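Local coordinates for succinoglycan biosynthesis protein (Bacillus cereus ATCC 14579, PDB 3B55) that is of uncertain function but binds a calcium ion, belongs to the erythromycin esterase-like family and may take part in succinoglycan biosynthesis, at residues A[110-115]-A[166-171]; A[105-110]-A[298-303]; A[115-120]-A[173-178]. The protein carries 1 engineered substitution. All coordinates share one frame; numbering follows the deposited sequence.

Interaction 1. Residues A[110-115]-A[166-171]; sequences LVLEEG and VRVIGM. With CA (calcium ion), chain B.
Val111 presses its CG1 branch against selenomethionine Met171, meeting CB at 3.6 Å with the two side chains at about a right angle, while its CG2 lies 4.0 Å from Ile169 CB. Beneath this apolar layer four nearly straight backbone bonds alternate between the strands, among them Leu112 N to Ile169 O (2.8 Å) and Met171 N to Leu112 O (3.1 Å). On the other sheet face Leu112 CD1 meets Val168 CG1 at 4.2 Å. This parallel pairing joins the two ends of a beta-alpha-beta crossover, whose connection includes helices 116-128 and 144-158; strand 167-172 is the outermost on this side of the sheet. Packing is closest where the chain turns past Glu113: Gly170 CA comes within 3.1 Å of Glu114 O, and Met171, extended beyond CG, carries CE to 3.8 Å from Glu113 CB. From here the Glu113 chain leads away, with CG anti to the backbone N (chi1 -172°), and OE2 binds the calcium ion at 2.4 Å together with His85, while OE1 accepts from His306 N. At the looser far end, Arg167 contributes its backbone O to Leu110 N, but its partly exposed side chain turns away to a salt bridge with Asp123.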
# COMPACT_ATOMS: atom_id res chain seq x y z
N LEU A 110 -8.04 6.07 -1.85
CA LEU A 110 -6.65 5.89 -1.50
C LEU A 110 -6.58 4.66 -0.61
O LEU A 110 -7.11 4.66 0.51
CB LEU A 110 -6.11 7.11 -0.74
CG LEU A 110 -4.68 6.96 -0.20
CD1 LEU A 110 -3.72 6.73 -1.34
CD2 LEU A 110 -4.28 8.23 0.55
N VAL A 111 -5.96 3.61 -1.13
CA VAL A 111 -5.80 2.38 -0.38
C VAL A 111 -4.40 2.40 0.20
O VAL A 111 -3.40 2.42 -0.53
CB VAL A 111 -5.99 1.13 -1.27
CG1 VAL A 111 -5.73 -0.13 -0.46
CG2 VAL A 111 -7.42 1.10 -1.82
N LEU A 112 -4.32 2.41 1.52
CA LEU A 112 -3.05 2.44 2.21
C LEU A 112 -2.61 1.08 2.66
O LEU A 112 -3.42 0.22 2.98
CB LEU A 112 -3.11 3.32 3.46
CG LEU A 112 -3.45 4.80 3.34
CD1 LEU A 112 -3.60 5.36 4.74
CD2 LEU A 112 -2.36 5.55 2.58
N GLU A 113 -1.29 0.92 2.69
CA GLU A 113 -0.70 -0.30 3.16
C GLU A 113 -0.83 -0.17 4.68
O GLU A 113 0.16 -0.08 5.42
CB GLU A 113 0.76 -0.35 2.76
CG GLU A 113 1.39 -1.65 3.05
CD GLU A 113 2.84 -1.49 3.27
OE1 GLU A 113 3.59 -1.20 2.31
OE2 GLU A 113 3.21 -1.64 4.44
N GLU A 114 -2.08 -0.12 5.13
CA GLU A 114 -2.39 0.03 6.54
C GLU A 114 -3.53 -0.93 6.87
O GLU A 114 -4.29 -1.34 5.99
CB GLU A 114 -2.81 1.49 6.80
CG GLU A 114 -3.18 1.82 8.23
CD GLU A 114 -2.04 1.53 9.19
OE1 GLU A 114 -1.80 0.34 9.48
OE2 GLU A 114 -1.39 2.50 9.63
N GLY A 115 -3.65 -1.29 8.14
CA GLY A 115 -4.71 -2.20 8.54
C GLY A 115 -6.07 -1.67 8.14
O GLY A 115 -6.36 -0.48 8.26
N VAL A 166 -12.72 11.80 -1.51
CA VAL A 166 -11.68 10.78 -1.49
C VAL A 166 -11.88 9.90 -0.26
O VAL A 166 -11.96 10.42 0.85
CB VAL A 166 -10.28 11.41 -1.42
CG1 VAL A 166 -9.21 10.32 -1.30
CG2 VAL A 166 -10.05 12.28 -2.65
N ARG A 167 -11.97 8.59 -0.47
CA ARG A 167 -12.16 7.64 0.63
C ARG A 167 -10.83 7.01 1.00
O ARG A 167 -9.96 6.81 0.15
CB ARG A 167 -13.13 6.52 0.22
CG ARG A 167 -14.44 6.98 -0.37
CD ARG A 167 -15.26 7.83 0.60
NE ARG A 167 -15.54 7.15 1.87
CZ ARG A 167 -16.13 5.96 1.98
NH1 ARG A 167 -16.50 5.28 0.90
NH2 ARG A 167 -16.34 5.44 3.18
N VAL A 168 -10.65 6.70 2.28
CA VAL A 168 -9.42 6.09 2.75
C VAL A 168 -9.66 4.65 3.17
O VAL A 168 -10.42 4.39 4.10
CB VAL A 168 -8.81 6.86 3.94
CG1 VAL A 168 -7.69 6.06 4.57
CG2 VAL A 168 -8.28 8.19 3.46
N ILE A 169 -9.01 3.72 2.49
CA ILE A 169 -9.15 2.30 2.77
C ILE A 169 -7.82 1.67 3.21
O ILE A 169 -6.75 2.11 2.79
CB ILE A 169 -9.67 1.52 1.52
CG1 ILE A 169 -11.09 1.96 1.16
CG2 ILE A 169 -9.63 0.01 1.77
CD1 ILE A 169 -11.14 3.14 0.22
N GLY A 170 -7.91 0.65 4.05
CA GLY A 170 -6.74 -0.06 4.51
C GLY A 170 -6.77 -1.48 3.95
O GLY A 170 -7.75 -2.20 4.14
N MSE A 171 -5.70 -1.88 3.27
CA MSE A 171 -5.68 -3.22 2.70
C MSE A 171 -4.95 -4.25 3.57
O MSE A 171 -5.02 -5.45 3.30
CB MSE A 171 -5.05 -3.18 1.31
CG MSE A 171 -3.57 -2.89 1.30
SE MSE A 171 -2.83 -2.83 -0.50
CE MSE A 171 -1.22 -1.82 -0.13
CA CA B . 5.49 -2.22 4.48

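Interaction 2. Residues A[105-110]-A[298-303]; sequences KGFTNL and LGKTIV
Phe107 lays one ring face over the CB of Lys300, which stands 3.7 Å above the ring plane, displaced toward the rim and 26° off the ring normal as seen from the centroid: a CH-pi contact. The two side chains cross at about a right angle, and the lysine then bends at chi2 and chi3, its amine ending near Lys105 O in a weak bond whose exact geometry is uncertain. At the ring's edge CE2 is 3.3 Å from Thr301 O, and CD2 rests against Ile302 CG1 at 3.7 Å, so the ring is bordered by both backbone and side chain of 301-302.

The backbones become linked just beyond the ring. Thr108 N donates to Lys300 O at 3.1 Å, and the same oxygen receives a weaker, more bent bond from Asn109 N. One residue further on, Ile302 N reaches Asn109 O at 2.8 Å, the donor tilted 24° from the carbonyl plane. Asn109 lies across Leu298, its CG 3.7 Å from Leu298 CB. Beside it, Thr301 has OG1 beside its own backbone N (chi1 -60°), from where the hydroxyl donates back to Gly299 O at 2.9 Å, approaching from above the carbonyl plane. On the reverse face Leu110 sends CD1 to Ile302 CG2 at 3.9 Å, the two side chains running obliquely.

Asn109 and Thr301 share the face under helix 278-298, whereas Ile302 looks toward helix 88-104. Both segments leave a helix and enter a strand, and the paired starts of strands 109-112 and 301-306 are neighbours in the parallel part of a mixed sheet with helices packed on its two faces, the layered architecture of an alpha/beta fold.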
# COMPACT_ATOMS: atom_id res chain seq x y z
N LYS A 105 -7.12 13.41 -12.56
CA LYS A 105 -7.47 12.15 -13.21
C LYS A 105 -8.63 11.37 -12.61
O LYS A 105 -8.76 10.17 -12.87
CB LYS A 105 -6.23 11.26 -13.30
CG LYS A 105 -5.09 11.89 -14.11
CD LYS A 105 -4.67 11.07 -15.33
CE LYS A 105 -5.81 10.87 -16.30
NZ LYS A 105 -5.35 10.34 -17.62
N GLY A 106 -9.46 12.02 -11.81
CA GLY A 106 -10.62 11.37 -11.22
C GLY A 106 -10.46 10.27 -10.18
O GLY A 106 -11.42 9.52 -9.93
N PHE A 107 -9.30 10.15 -9.54
CA PHE A 107 -9.15 9.11 -8.54
C PHE A 107 -9.86 9.52 -7.25
O PHE A 107 -9.68 10.63 -6.75
CB PHE A 107 -7.67 8.79 -8.30
CG PHE A 107 -7.05 8.00 -9.41
CD1 PHE A 107 -6.65 8.62 -10.59
CD2 PHE A 107 -6.95 6.62 -9.32
CE1 PHE A 107 -6.16 7.88 -11.66
CE2 PHE A 107 -6.47 5.87 -10.39
CZ PHE A 107 -6.07 6.50 -11.56
N THR A 108 -10.67 8.61 -6.73
CA THR A 108 -11.44 8.89 -5.52
C THR A 108 -11.19 7.98 -4.32
O THR A 108 -11.89 8.09 -3.30
CB THR A 108 -12.96 8.84 -5.83
OG1 THR A 108 -13.27 7.60 -6.48
CG2 THR A 108 -13.36 10.00 -6.75
N ASN A 109 -10.22 7.08 -4.42
CA ASN A 109 -9.93 6.19 -3.30
C ASN A 109 -8.45 6.02 -3.10
O ASN A 109 -7.69 5.88 -4.05
CB ASN A 109 -10.56 4.82 -3.52
CG ASN A 109 -12.01 4.91 -3.89
OD1 ASN A 109 -12.37 4.88 -5.07
ND2 ASN A 109 -12.87 5.04 -2.89
N LEU A 110 -8.04 6.07 -1.85
CA LEU A 110 -6.65 5.89 -1.50
C LEU A 110 -6.58 4.66 -0.61
O LEU A 110 -7.11 4.66 0.51
CB LEU A 110 -6.11 7.11 -0.74
CG LEU A 110 -4.68 6.96 -0.20
CD1 LEU A 110 -3.72 6.73 -1.34
CD2 LEU A 110 -4.28 8.23 0.55
N LEU A 298 -15.78 0.97 -5.40
CA LEU A 298 -15.74 2.41 -5.20
C LEU A 298 -15.13 3.23 -6.34
O LEU A 298 -15.20 4.45 -6.32
CB LEU A 298 -15.02 2.74 -3.88
CG LEU A 298 -15.58 2.03 -2.64
CD1 LEU A 298 -14.83 2.51 -1.41
CD2 LEU A 298 -17.08 2.30 -2.49
N GLY A 299 -14.51 2.57 -7.32
CA GLY A 299 -13.96 3.31 -8.44
C GLY A 299 -12.45 3.41 -8.62
O GLY A 299 -11.69 2.57 -8.15
N LYS A 300 -12.02 4.46 -9.32
CA LYS A 300 -10.61 4.68 -9.58
C LYS A 300 -9.87 4.77 -8.25
O LYS A 300 -10.17 5.62 -7.41
CB LYS A 300 -10.44 5.95 -10.41
CG LYS A 300 -11.26 5.90 -11.70
CD LYS A 300 -10.42 6.19 -12.93
CE LYS A 300 -9.92 7.62 -12.94
NZ LYS A 300 -9.22 7.93 -14.22
N THR A 301 -8.90 3.88 -8.07
CA THR A 301 -8.16 3.78 -6.82
C THR A 301 -6.65 3.95 -6.92
O THR A 301 -6.04 3.65 -7.96
CB THR A 301 -8.46 2.41 -6.17
OG1 THR A 301 -9.87 2.32 -5.91
CG2 THR A 301 -7.70 2.24 -4.85
N ILE A 302 -6.07 4.42 -5.82
CA ILE A 302 -4.62 4.62 -5.69
C ILE A 302 -4.09 3.71 -4.59
O ILE A 302 -4.46 3.86 -3.43
CB ILE A 302 -4.27 6.07 -5.28
CG1 ILE A 302 -4.79 7.05 -6.33
CG2 ILE A 302 -2.77 6.22 -5.13
CD1 ILE A 302 -4.50 8.49 -6.00
N VAL A 303 -3.23 2.76 -4.95
CA VAL A 303 -2.69 1.85 -3.95
C VAL A 303 -1.34 2.38 -3.47
O VAL A 303 -0.34 2.30 -4.16
CB VAL A 303 -2.51 0.43 -4.53
CG1 VAL A 303 -1.98 -0.50 -3.45
CG2 VAL A 303 -3.84 -0.06 -5.07

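Interaction 3. Residues A[115-120]-A[173-178]; sequences GWDRAL and IQSVNE
Ser175 is the first residue of 173-178 to meet the start of helix 116-128, and it does so through both its hydroxyl and its carbonyl. OG donates to the syn lone pair of Asp117 OD2 at 3.1 Å. The carbonyl oxygen takes a hydrogen bond from a water at 2.7 Å, and that water in turn accepts from Asp117 N, joining the two backbones through a single bridging molecule. Ser175 O also stands 2.8 Å from Asp117 OD2; both are acceptors and no bond joins them, so the approach would be unfavourable by itself, though the bonds from Ser175 OG and Asn177 N to OD2 may ease it.

Val176 follows with only its backbone near the carboxylate, its CA 3.3 Å from Asp117 OD2, while its side chain points away. At Asn177 the backbone N supplies the second bond to OD2, 2.9 Å long and fairly straight. It meets the anti side, 29° out of the carboxylate plane, so one oxygen is gripped from its syn and anti sides. The Asn177 amide then stacks on the carboxylate, the planes 5° apart and ND2 3.4 Å from Asp117 CG. Asp117 reaches this position with CG between its backbone N and carbonyl carbon (chi1 50°). Arg118 touches the amide only lightly, through CG, and its guanidinium is held instead by His136 O.

The segment thus bridges the end of strand 167-172 and the start of helix 178-192, which supplies Val180 against Asp117 and Asn179 to the Asp117 carbonyl, while helix 250-268 packs on Trp116 and Val176.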
# COMPACT_ATOMS: atom_id res chain seq x y z
N GLY A 115 -3.65 -1.29 8.14
CA GLY A 115 -4.71 -2.20 8.54
C GLY A 115 -6.07 -1.67 8.14
O GLY A 115 -6.36 -0.48 8.26
N TRP A 116 -6.91 -2.57 7.64
CA TRP A 116 -8.26 -2.21 7.22
C TRP A 116 -9.05 -1.62 8.38
O TRP A 116 -9.82 -0.68 8.18
CB TRP A 116 -8.97 -3.44 6.64
CG TRP A 116 -10.46 -3.30 6.52
CD1 TRP A 116 -11.38 -3.38 7.53
CD2 TRP A 116 -11.21 -3.08 5.32
NE1 TRP A 116 -12.65 -3.23 7.03
CE2 TRP A 116 -12.58 -3.05 5.68
CE3 TRP A 116 -10.86 -2.92 3.97
CZ2 TRP A 116 -13.59 -2.85 4.73
CZ3 TRP A 116 -11.87 -2.72 3.03
CH2 TRP A 116 -13.22 -2.69 3.42
N ASP A 117 -8.88 -2.16 9.58
CA ASP A 117 -9.60 -1.66 10.74
C ASP A 117 -9.17 -0.26 11.16
O ASP A 117 -10.01 0.59 11.46
CB ASP A 117 -9.45 -2.61 11.95
CG ASP A 117 -8.01 -2.98 12.23
OD1 ASP A 117 -7.10 -2.17 11.92
OD2 ASP A 117 -7.78 -4.07 12.78
N ARG A 118 -7.87 -0.02 11.18
CA ARG A 118 -7.34 1.27 11.57
C ARG A 118 -7.77 2.35 10.58
O ARG A 118 -8.11 3.47 10.98
CB ARG A 118 -5.81 1.18 11.69
CG ARG A 118 -5.38 0.10 12.69
CD ARG A 118 -3.89 -0.23 12.71
NE ARG A 118 -3.11 0.73 13.49
CZ ARG A 118 -2.28 0.40 14.47
NH1 ARG A 118 -2.09 -0.87 14.81
NH2 ARG A 118 -1.61 1.36 15.10
N ALA A 119 -7.80 2.02 9.29
CA ALA A 119 -8.19 2.98 8.27
C ALA A 119 -9.67 3.38 8.37
O ALA A 119 -10.06 4.44 7.88
CB ALA A 119 -7.90 2.42 6.88
N LEU A 120 -10.49 2.54 9.00
CA LEU A 120 -11.91 2.86 9.17
C LEU A 120 -12.01 4.18 9.93
O LEU A 120 -12.95 4.95 9.73
CB LEU A 120 -12.62 1.76 9.95
CG LEU A 120 -12.81 0.41 9.27
CD1 LEU A 120 -13.50 -0.56 10.22
CD2 LEU A 120 -13.64 0.59 7.99
N ILE A 173 -3.93 -6.54 7.03
CA ILE A 173 -4.65 -7.32 8.04
C ILE A 173 -3.78 -7.84 9.18
O ILE A 173 -3.84 -9.03 9.51
CB ILE A 173 -5.33 -8.54 7.40
CG1 ILE A 173 -4.28 -9.34 6.62
CG2 ILE A 173 -6.46 -8.11 6.50
CD1 ILE A 173 -4.77 -10.68 6.11
N GLN A 174 -2.98 -6.98 9.80
CA GLN A 174 -2.13 -7.43 10.89
C GLN A 174 -2.98 -7.57 12.15
O GLN A 174 -2.51 -8.03 13.19
CB GLN A 174 -1.00 -6.42 11.10
CG GLN A 174 -0.36 -5.96 9.80
CD GLN A 174 1.15 -5.99 9.83
OE1 GLN A 174 1.76 -7.05 9.96
NE2 GLN A 174 1.77 -4.82 9.69
N SER A 175 -4.25 -7.18 12.03
CA SER A 175 -5.19 -7.25 13.14
C SER A 175 -6.62 -6.96 12.67
O SER A 175 -6.84 -6.45 11.58
CB SER A 175 -4.81 -6.25 14.23
OG SER A 175 -4.99 -4.92 13.78
N VAL A 176 -7.58 -7.30 13.52
CA VAL A 176 -8.99 -7.07 13.24
C VAL A 176 -9.59 -6.55 14.54
O VAL A 176 -10.12 -7.32 15.35
CB VAL A 176 -9.71 -8.38 12.87
CG1 VAL A 176 -11.19 -8.10 12.65
CG2 VAL A 176 -9.08 -8.99 11.63
N ASN A 177 -9.49 -5.25 14.74
CA ASN A 177 -10.00 -4.65 15.97
C ASN A 177 -11.52 -4.72 16.07
O ASN A 177 -12.21 -5.13 15.14
CB ASN A 177 -9.51 -3.21 16.10
CG ASN A 177 -7.98 -3.12 16.03
OD1 ASN A 177 -7.28 -4.03 16.48
ND2 ASN A 177 -7.47 -2.02 15.49
N GLU A 178 -12.03 -4.30 17.21
CA GLU A 178 -13.46 -4.33 17.50
C GLU A 178 -14.36 -3.48 16.59
O GLU A 178 -15.52 -3.83 16.38
CB GLU A 178 -13.67 -3.97 18.97
CG GLU A 178 -14.98 -4.44 19.57
CD GLU A 178 -14.96 -4.40 21.09
OE1 GLU A 178 -16.01 -4.67 21.71
OE2 GLU A 178 -13.89 -4.10 21.66
O HOH W 1 -7.22 -4.85 9.44

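How the interactions relate
The three contacts follow one chain from the sheet to its surrounding helices. Interactions 1 and 2 share Leu110 and lie on either side of strand 109-112, their centres about 10 Å apart; Val111 N to Ile302 O (2.8 Å) and Arg167 N to Thr108 O (2.9 Å) probably hydrogen-bond between them. Interaction 3 shares Gly115 with interaction 1, and Gly170 O of strand 167-172 lies 3.0 Å from Trp116 CB at the start of helix 116-128. Interactions 2 and 3 do not touch, their centres about 20 Å apart. Interaction 1 supplies Glu113 to the calcium site, which His85 completes from outside. The Leu110 side chain, in interaction 2, is about 9 Å from that of Glu113; the Arg118 side chain, in interaction 3, is about 13 Å from the ion.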